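Long-range contacts in mRNA-binding protein PUF3 (Saccharomyces cerevisiae, PDB 3K49), which binds the 3'-UTRs of mRNAs encoding mitochondrial proteins, represses COX17 by speeding deadenylation and decay of its mRNA, and localizes its targets near mitochondria: residues A[267-272]-A[314-319]; A[258-263]-A[308-313]. All coordinates share one frame; numbering follows the deposited sequence.

Overall arrangement
In the Pumilio homology domain of PUF3, repeats 7 and 8 meet at two neighbouring sites, contacts 1 and 2. From the N terminus the chain first passes 258-263, at the end of helix 255-259 and in the turn after it, then 267-272 within helix 264-274. It then runs through helices 277-284, 292-296 and 303-308; the loop that follows, 308-313, returns to 258-263 and closes contact 2. Helix 313-323 follows directly, and its residues 314-319 close contact 1 against 267-272. The segments alternate, so the two loops cross instead of nesting. The centres of contacts 1 and 2 lie about 9 Å apart, with V268 and V316 of contact 1 packing on S259 of contact 2.

Contact 1 of 2, residues A[267-272]-A[314-319]; sequences VVEKSI and NYVIQK. With nucleotides of chain B.
E269 places CG anti to its carbonyl carbon (chi1 -65°) and then runs extended, while K319 sets out with CG anti to its backbone N and bends at chi2 (74°) and again at chi4, which carries the ammonium to the carboxylate. The side chains cross at about a right angle, and K319 NZ bonds E269 OE2 at 3.1 Å, on the anti side and somewhat out of the carboxylate plane. The other oxygen serves the RNA: E269 OE1 accepts from N1 and N2 of G4 of chain B, at 2.5 and 2.8 Å. One carboxylate thus links the next helix to a guanine. K270 NZ lies 3.8 Å from K319 NZ, a closeness that the negative charge of E269 probably eases.

These are base-reading helices of successive Pumilio repeats, 7 and 8, nearly parallel at 11°, stacked as in the curved PUF superhelix. In the second, N314 and Q318 bond the edge of U3 of chain B, with N314 OD1 accepting from uracil N3 at 3.1 Å. Y315 lays one ring face over G4, CE1 reaching C4 of that base at 3.4 Å. Away from the RNA, V268 CG1 meets V316 CG1 at 3.6 Å, and I272 CD1 packs on K319 CG.

Contact 2 of 2, residues A[258-263]-A[308-313]; sequences YSKHKF and IKDQFA. With nucleotides of chain B.
D310 OD2, lying beside K260 of the facing turn, is gripped by two backbone amides of its own loop. A313 N donates to it at 2.9 Å, from above the carboxylate plane, and F312 N adds a weak bond. This caps helix 313-323 and fixes the carboxylate; D310 OD2 also rests against the aliphatic part of K260, 3.3 Å from K260 CG. Having CG anti to the backbone N (chi1 174°) folds the D310 carboxylate over those amides.

Each segment holds the turn into the base-reading helix of a Pumilio repeat, 7 then 8. The earlier turn has a matching cap, H261 ND1 accepting from F263 N at 3.0 Å in the imidazole plane. Between the turns F312 inserts its ring: K262 CA stands over the centre of one face, 3.5 Å from the ring centroid in a CH-pi contact, while Q311 CG covers the opposite face toward the rim. K260 O approaches the ring edge, 3.2 Å from F312 CD2. Were F312 replaced by an alanine, K262 CA would probably lose its CH-pi partner and a gap open between the turns. Beyond the ring, K262 NZ bonds O2' of G4 at 3.0 Å and, weakly, O5' of U5, both of chain B.

Contact 1 of 2, residues A[267-272]-A[314-319]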
loop_
_atom_site.group_PDB
_atom_site.type_symbol
_atom_site.label_atom_id
_atom_site.label_comp_id
_atom_site.label_asym_id
_atom_site.label_seq_id
_atom_site.Cartn_x
_atom_site.Cartn_y
_atom_site.Cartn_z
ATOM N N VAL A 267 13.623 -7.109 -3.988
ATOM C CA VAL A 267 13.006 -8.254 -4.642
ATOM C C VAL A 267 13.800 -9.541 -4.391
ATOM O O VAL A 267 13.229 -10.630 -4.261
ATOM C CB VAL A 267 12.794 -8.017 -6.142
ATOM C CG1 VAL A 267 12.572 -9.339 -6.849
ATOM C CG2 VAL A 267 11.587 -7.093 -6.357
ATOM N N VAL A 268 15.117 -9.419 -4.294
ATOM C CA VAL A 268 15.922 -10.590 -3.990
ATOM C C VAL A 268 15.632 -11.066 -2.569
ATOM O O VAL A 268 15.594 -12.264 -2.301
ATOM C CB VAL A 268 17.438 -10.337 -4.168
ATOM C CG1 VAL A 268 18.211 -11.623 -3.939
ATOM C CG2 VAL A 268 17.743 -9.782 -5.554
ATOM N N GLU A 269 15.417 -10.130 -1.655
ATOM C CA GLU A 269 15.124 -10.508 -0.274
ATOM C C GLU A 269 13.816 -11.271 -0.164
ATOM O O GLU A 269 13.737 -12.280 0.532
ATOM C CB GLU A 269 15.075 -9.288 0.631
ATOM C CG GLU A 269 16.390 -8.551 0.797
ATOM C CD GLU A 269 16.297 -7.467 1.869
ATOM O OE1 GLU A 269 16.666 -6.304 1.587
ATOM O OE2 GLU A 269 15.828 -7.777 2.992
ATOM N N LYS A 270 12.790 -10.796 -0.856
ATOM C CA LYS A 270 11.492 -11.459 -0.816
ATOM C C LYS A 270 11.587 -12.805 -1.497
ATOM O O LYS A 270 10.933 -13.757 -1.080
ATOM C CB LYS A 270 10.421 -10.605 -1.499
ATOM C CG LYS A 270 10.143 -9.312 -0.775
ATOM C CD LYS A 270 9.525 -9.577 0.604
ATOM C CE LYS A 270 9.766 -8.405 1.561
ATOM N NZ LYS A 270 11.233 -8.094 1.693
ATOM N N SER A 271 12.397 -12.871 -2.554
ATOM C CA SER A 271 12.595 -14.106 -3.303
ATOM C C SER A 271 13.032 -15.198 -2.361
ATOM O O SER A 271 12.412 -16.252 -2.301
ATOM C CB SER A 271 13.658 -13.929 -4.391
ATOM O OG SER A 271 13.218 -13.044 -5.405
ATOM N N ILE A 272 14.105 -14.936 -1.620
ATOM C CA ILE A 272 14.663 -15.942 -0.719
ATOM C C ILE A 272 13.829 -16.098 0.562
ATOM O O ILE A 272 13.874 -17.132 1.225
ATOM C CB ILE A 272 16.155 -15.668 -0.393
ATOM C CG1 ILE A 272 16.324 -14.386 0.401
ATOM C CG2 ILE A 272 16.986 -15.575 -1.677
ATOM C CD1 ILE A 272 17.774 -13.966 0.508
ATOM N N ASN A 314 24.644 -6.109 0.888
ATOM C CA ASN A 314 24.899 -6.577 2.254
ATOM C C ASN A 314 23.632 -7.027 3.003
ATOM O O ASN A 314 23.697 -7.936 3.828
ATOM C CB ASN A 314 25.679 -5.539 3.066
ATOM C CG ASN A 314 24.800 -4.416 3.578
ATOM O OD1 ASN A 314 23.949 -4.627 4.438
ATOM N ND2 ASN A 314 25.002 -3.213 3.052
ATOM N N TYR A 315 22.490 -6.403 2.701
ATOM C CA TYR A 315 21.211 -6.781 3.312
ATOM C C TYR A 315 20.752 -8.144 2.810
ATOM O O TYR A 315 20.227 -8.960 3.573
ATOM C CB TYR A 315 20.117 -5.747 3.016
ATOM C CG TYR A 315 20.364 -4.376 3.602
ATOM C CD1 TYR A 315 20.700 -3.302 2.786
ATOM C CD2 TYR A 315 20.249 -4.150 4.970
ATOM C CE1 TYR A 315 20.926 -2.050 3.311
ATOM C CE2 TYR A 315 20.468 -2.896 5.504
ATOM C CZ TYR A 315 20.808 -1.851 4.669
ATOM O OH TYR A 315 21.031 -0.598 5.192
ATOM N N VAL A 316 20.950 -8.383 1.520
ATOM C CA VAL A 316 20.616 -9.676 0.934
ATOM C C VAL A 316 21.487 -10.778 1.531
ATOM O O VAL A 316 21.062 -11.931 1.632
ATOM C CB VAL A 316 20.768 -9.664 -0.601
ATOM C CG1 VAL A 316 20.393 -11.012 -1.180
ATOM C CG2 VAL A 316 19.909 -8.570 -1.208
ATOM N N ILE A 317 22.703 -10.417 1.934
ATOM C CA ILE A 317 23.606 -11.368 2.577
ATOM C C ILE A 317 23.118 -11.683 3.985
ATOM O O ILE A 317 22.970 -12.853 4.356
ATOM C CB ILE A 317 25.050 -10.833 2.651
ATOM C CG1 ILE A 317 25.623 -10.623 1.248
ATOM C CG2 ILE A 317 25.930 -11.793 3.437
ATOM C CD1 ILE A 317 25.925 -11.902 0.502
ATOM N N GLN A 318 22.867 -10.631 4.762
ATOM C CA GLN A 318 22.263 -10.779 6.082
ATOM C C GLN A 318 21.028 -11.673 5.998
ATOM O O GLN A 318 20.884 -12.634 6.759
ATOM C CB GLN A 318 21.873 -9.414 6.655
ATOM C CG GLN A 318 22.978 -8.374 6.613
ATOM C CD GLN A 318 22.594 -7.090 7.316
ATOM O OE1 GLN A 318 21.848 -7.108 8.294
ATOM N NE2 GLN A 318 23.102 -5.965 6.823
ATOM N N LYS A 319 20.146 -11.349 5.058
ATOM C CA LYS A 319 18.931 -12.117 4.836
ATOM C C LYS A 319 19.243 -13.594 4.601
ATOM O O LYS A 319 18.589 -14.474 5.167
ATOM C CB LYS A 319 18.165 -11.549 3.643
ATOM C CG LYS A 319 16.684 -11.906 3.607
ATOM C CD LYS A 319 15.902 -11.108 4.646
ATOM C CE LYS A 319 14.395 -11.227 4.440
ATOM N NZ LYS A 319 13.791 -9.993 3.852
ATOM P P G B 4 19.807 4.036 5.712
ATOM O OP1 G B 4 19.247 5.400 5.548
ATOM O OP2 G B 4 19.391 3.192 6.865
ATOM O "O5'" G B 4 19.514 3.226 4.373
ATOM C "C5'" G B 4 20.101 3.623 3.142
ATOM C "C4'" G B 4 19.418 2.915 1.998
ATOM O "O4'" G B 4 19.638 1.490 2.128
ATOM C "C3'" G B 4 17.905 3.034 2.020
ATOM O "O3'" G B 4 17.484 4.275 1.470
ATOM C "C2'" G B 4 17.466 1.820 1.204
ATOM O "O2'" G B 4 17.498 2.015 -0.196
ATOM C "C1'" G B 4 18.520 0.791 1.613
ATOM N N9 G B 4 18.055 -0.148 2.625
ATOM C C8 G B 4 17.842 0.072 3.967
ATOM N N7 G B 4 17.416 -0.990 4.596
ATOM C C5 G B 4 17.350 -1.967 3.608
ATOM C C6 G B 4 16.953 -3.317 3.681
ATOM O O6 G B 4 16.580 -3.963 4.670
ATOM N N1 G B 4 17.023 -3.933 2.437
ATOM C C2 G B 4 17.438 -3.327 1.281
ATOM N N2 G B 4 17.455 -4.073 0.174
ATOM N N3 G B 4 17.812 -2.074 1.205
ATOM C C4 G B 4 17.741 -1.461 2.398
ATOM P P U B 3 22.472 2.851 10.656
ATOM O OP1 U B 3 21.675 4.052 11.001
ATOM O OP2 U B 3 22.021 1.515 11.116
ATOM O "O5'" U B 3 22.660 2.815 9.066
ATOM C "C5'" U B 3 23.292 3.887 8.368
ATOM C "C4'" U B 3 23.446 3.544 6.897
ATOM O "O4'" U B 3 24.406 2.465 6.733
ATOM C "C3'" U B 3 22.185 3.045 6.203
ATOM O "O3'" U B 3 21.409 4.150 5.747
ATOM C "C2'" U B 3 22.758 2.234 5.042
ATOM O "O2'" U B 3 23.138 3.044 3.943
ATOM C "C1'" U B 3 23.979 1.595 5.693
ATOM N N1 U B 3 23.740 0.257 6.280
ATOM C C2 U B 3 23.952 -0.852 5.487
ATOM O O2 U B 3 24.305 -0.783 4.326
ATOM N N3 U B 3 23.730 -2.055 6.102
ATOM C C4 U B 3 23.327 -2.263 7.404
ATOM O O4 U B 3 23.210 -3.411 7.831
ATOM C C5 U B 3 23.117 -1.064 8.160
ATOM C C6 U B 3 23.326 0.125 7.587
#

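Contact 2 of 2, residues A[258-263]-A[308-313]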
loop_
_atom_site.group_PDB
_atom_site.type_symbol
_atom_site.label_atom_id
_atom_site.label_comp_id
_atom_site.label_asym_id
_atom_site.label_seq_id
_atom_site.Cartn_x
_atom_site.Cartn_y
_atom_site.Cartn_z
ATOM N N TYR A 258 21.086 -7.481 -9.320
ATOM C CA TYR A 258 19.901 -7.046 -8.588
ATOM C C TYR A 258 20.225 -6.704 -7.136
ATOM O O TYR A 258 19.788 -5.674 -6.621
ATOM C CB TYR A 258 18.807 -8.108 -8.645
ATOM C CG TYR A 258 18.193 -8.272 -10.016
ATOM C CD1 TYR A 258 17.395 -9.356 -10.299
ATOM C CD2 TYR A 258 18.402 -7.334 -11.021
ATOM C CE1 TYR A 258 16.817 -9.520 -11.540
ATOM C CE2 TYR A 258 17.818 -7.484 -12.273
ATOM C CZ TYR A 258 17.032 -8.591 -12.522
ATOM O OH TYR A 258 16.434 -8.799 -13.746
ATOM N N SER A 259 21.004 -7.562 -6.484
ATOM C CA SER A 259 21.391 -7.329 -5.099
ATOM C C SER A 259 22.076 -5.982 -4.909
ATOM O O SER A 259 22.057 -5.416 -3.822
ATOM C CB SER A 259 22.297 -8.451 -4.592
ATOM O OG SER A 259 21.620 -9.696 -4.600
ATOM N N LYS A 260 22.683 -5.471 -5.972
ATOM C CA LYS A 260 23.418 -4.213 -5.904
ATOM C C LYS A 260 22.556 -3.052 -6.388
ATOM O O LYS A 260 23.018 -1.909 -6.497
ATOM C CB LYS A 260 24.698 -4.310 -6.736
ATOM C CG LYS A 260 25.703 -5.331 -6.207
ATOM C CD LYS A 260 26.873 -5.526 -7.164
ATOM C CE LYS A 260 27.679 -4.251 -7.313
ATOM N NZ LYS A 260 28.817 -4.413 -8.253
ATOM N N HIS A 261 21.299 -3.371 -6.673
ATOM C CA HIS A 261 20.331 -2.419 -7.199
ATOM C C HIS A 261 19.454 -1.923 -6.052
ATOM O O HIS A 261 18.927 -2.722 -5.273
ATOM C CB HIS A 261 19.478 -3.118 -8.256
ATOM C CG HIS A 261 18.661 -2.183 -9.089
ATOM N ND1 HIS A 261 17.746 -1.320 -8.553
ATOM C CD2 HIS A 261 18.617 -2.009 -10.439
ATOM C CE1 HIS A 261 17.169 -0.630 -9.534
ATOM N NE2 HIS A 261 17.678 -1.033 -10.672
ATOM N N LYS A 262 19.312 -0.607 -5.943
ATOM C CA LYS A 262 18.523 0.007 -4.876
ATOM C C LYS A 262 17.129 -0.620 -4.734
ATOM O O LYS A 262 16.695 -0.983 -3.630
ATOM C CB LYS A 262 18.408 1.522 -5.111
ATOM C CG LYS A 262 17.520 2.228 -4.109
ATOM C CD LYS A 262 17.411 3.706 -4.426
ATOM C CE LYS A 262 16.291 4.364 -3.629
ATOM N NZ LYS A 262 16.344 3.978 -2.185
ATOM N N PHE A 263 16.444 -0.753 -5.864
ATOM C CA PHE A 263 15.082 -1.262 -5.894
ATOM C C PHE A 263 15.027 -2.787 -5.970
ATOM O O PHE A 263 14.249 -3.432 -5.263
ATOM C CB PHE A 263 14.316 -0.646 -7.072
ATOM C CG PHE A 263 14.196 0.855 -6.997
ATOM C CD1 PHE A 263 14.667 1.657 -8.031
ATOM C CD2 PHE A 263 13.616 1.468 -5.890
ATOM C CE1 PHE A 263 14.563 3.039 -7.975
ATOM C CE2 PHE A 263 13.509 2.860 -5.818
ATOM C CZ PHE A 263 13.988 3.643 -6.861
ATOM N N ILE A 308 28.943 -8.482 -0.117
ATOM C CA ILE A 308 29.269 -7.981 1.218
ATOM C C ILE A 308 29.706 -6.519 1.211
ATOM O O ILE A 308 29.435 -5.775 2.156
ATOM C CB ILE A 308 30.382 -8.806 1.881
ATOM C CG1 ILE A 308 29.976 -10.275 1.970
ATOM C CG2 ILE A 308 30.693 -8.263 3.266
ATOM C CD1 ILE A 308 31.071 -11.171 2.518
ATOM N N LYS A 309 30.379 -6.108 0.142
ATOM C CA LYS A 309 30.950 -4.765 0.065
ATOM C C LYS A 309 29.982 -3.722 -0.493
ATOM O O LYS A 309 30.287 -2.526 -0.502
ATOM C CB LYS A 309 32.211 -4.773 -0.800
ATOM C CG LYS A 309 33.369 -5.556 -0.208
ATOM C CD LYS A 309 34.585 -5.516 -1.114
ATOM C CE LYS A 309 35.744 -6.296 -0.518
ATOM N NZ LYS A 309 36.946 -6.263 -1.393
ATOM N N ASP A 310 28.826 -4.166 -0.973
ATOM C CA ASP A 310 27.876 -3.260 -1.614
ATOM C C ASP A 310 26.810 -2.750 -0.645
ATOM O O ASP A 310 26.346 -3.483 0.235
ATOM C CB ASP A 310 27.213 -3.924 -2.821
ATOM C CG ASP A 310 26.121 -3.066 -3.424
ATOM O OD1 ASP A 310 26.405 -1.904 -3.786
ATOM O OD2 ASP A 310 24.972 -3.552 -3.532
ATOM N N GLN A 311 26.427 -1.489 -0.822
ATOM C CA GLN A 311 25.472 -0.817 0.065
ATOM C C GLN A 311 24.124 -1.543 0.166
ATOM O O GLN A 311 23.519 -1.600 1.241
ATOM C CB GLN A 311 25.265 0.628 -0.393
ATOM C CG GLN A 311 24.981 0.732 -1.876
ATOM C CD GLN A 311 25.075 2.141 -2.402
ATOM O OE1 GLN A 311 24.931 3.105 -1.655
ATOM N NE2 GLN A 311 25.307 2.269 -3.705
ATOM N N PHE A 312 23.657 -2.099 -0.948
ATOM C CA PHE A 312 22.382 -2.809 -0.964
ATOM C C PHE A 312 22.542 -4.317 -0.766
ATOM O O PHE A 312 21.761 -4.946 -0.050
ATOM C CB PHE A 312 21.648 -2.530 -2.271
ATOM C CG PHE A 312 21.550 -1.073 -2.599
ATOM C CD1 PHE A 312 20.864 -0.210 -1.760
ATOM C CD2 PHE A 312 22.139 -0.563 -3.738
ATOM C CE1 PHE A 312 20.769 1.148 -2.051
ATOM C CE2 PHE A 312 22.050 0.794 -4.038
ATOM C CZ PHE A 312 21.363 1.650 -3.189
ATOM N N ALA A 313 23.568 -4.888 -1.392
ATOM C CA ALA A 313 23.767 -6.334 -1.381
ATOM C C ALA A 313 24.033 -6.901 0.013
ATOM O O ALA A 313 23.674 -8.046 0.295
ATOM C CB ALA A 313 24.872 -6.727 -2.339
ATOM P P U B 5 15.977 4.769 1.707
ATOM O OP1 U B 5 15.885 6.168 1.229
ATOM O OP2 U B 5 15.576 4.419 3.094
ATOM O "O5'" U B 5 15.146 3.830 0.723
ATOM C "C5'" U B 5 13.749 3.665 0.889
ATOM C "C4'" U B 5 13.098 3.624 -0.472
ATOM O "O4'" U B 5 13.389 2.359 -1.105
ATOM C "C3'" U B 5 11.586 3.691 -0.501
ATOM O "O3'" U B 5 11.171 5.050 -0.362
ATOM C "C2'" U B 5 11.312 3.163 -1.902
ATOM O "O2'" U B 5 11.550 4.158 -2.871
ATOM C "C1'" U B 5 12.372 2.062 -2.037
ATOM N N1 U B 5 11.884 0.693 -1.770
ATOM C C2 U B 5 11.417 -0.040 -2.833
ATOM O O2 U B 5 11.389 0.393 -3.970
ATOM N N3 U B 5 10.975 -1.305 -2.520
ATOM C C4 U B 5 10.943 -1.884 -1.280
ATOM O O4 U B 5 10.470 -3.008 -1.152
ATOM C C5 U B 5 11.447 -1.060 -0.223
ATOM C C6 U B 5 11.892 0.168 -0.498
ATOM O "O5'" C B 1 27.649 6.504 2.929
ATOM C "C5'" C B 1 28.354 6.020 4.078
ATOM C "C4'" C B 1 27.345 5.514 5.078
ATOM O "O4'" C B 1 26.803 4.241 4.645
ATOM C "C3'" C B 1 27.907 5.169 6.447
ATOM O "O3'" C B 1 26.911 5.247 7.479
ATOM C "C2'" C B 1 28.426 3.742 6.286
ATOM O "O2'" C B 1 28.583 3.068 7.525
ATOM C "C1'" C B 1 27.313 3.153 5.417
ATOM N N1 C B 1 27.748 2.087 4.483
ATOM C C2 C B 1 27.773 0.760 4.840
ATOM O O2 C B 1 27.411 0.410 5.974
ATOM N N3 C B 1 28.204 -0.110 3.882
ATOM C C4 C B 1 28.566 0.304 2.661
ATOM N N4 C B 1 28.956 -0.629 1.792
ATOM C C5 C B 1 28.529 1.669 2.299
ATOM C C6 C B 1 28.115 2.485 3.248
ATOM P P G B 4 19.807 4.036 5.712
ATOM O OP1 G B 4 19.247 5.400 5.548
ATOM O OP2 G B 4 19.391 3.192 6.865
ATOM O "O5'" G B 4 19.514 3.226 4.373
ATOM C "C5'" G B 4 20.101 3.623 3.142
ATOM C "C4'" G B 4 19.418 2.915 1.998
ATOM O "O4'" G B 4 19.638 1.490 2.128
ATOM C "C3'" G B 4 17.905 3.034 2.020
ATOM O "O3'" G B 4 17.484 4.275 1.470
ATOM C "C2'" G B 4 17.466 1.820 1.204
ATOM O "O2'" G B 4 17.498 2.015 -0.196
ATOM C "C1'" G B 4 18.520 0.791 1.613
ATOM N N9 G B 4 18.055 -0.148 2.625
ATOM C C8 G B 4 17.842 0.072 3.967
ATOM N N7 G B 4 17.416 -0.990 4.596
ATOM C C5 G B 4 17.350 -1.967 3.608
ATOM C C6 G B 4 16.953 -3.317 3.681
ATOM O O6 G B 4 16.580 -3.963 4.670
ATOM N N1 G B 4 17.023 -3.933 2.437
ATOM C C2 G B 4 17.438 -3.327 1.281
ATOM N N2 G B 4 17.455 -4.073 0.174
ATOM N N3 G B 4 17.812 -2.074 1.205
ATOM C C4 G B 4 17.741 -1.461 2.398
#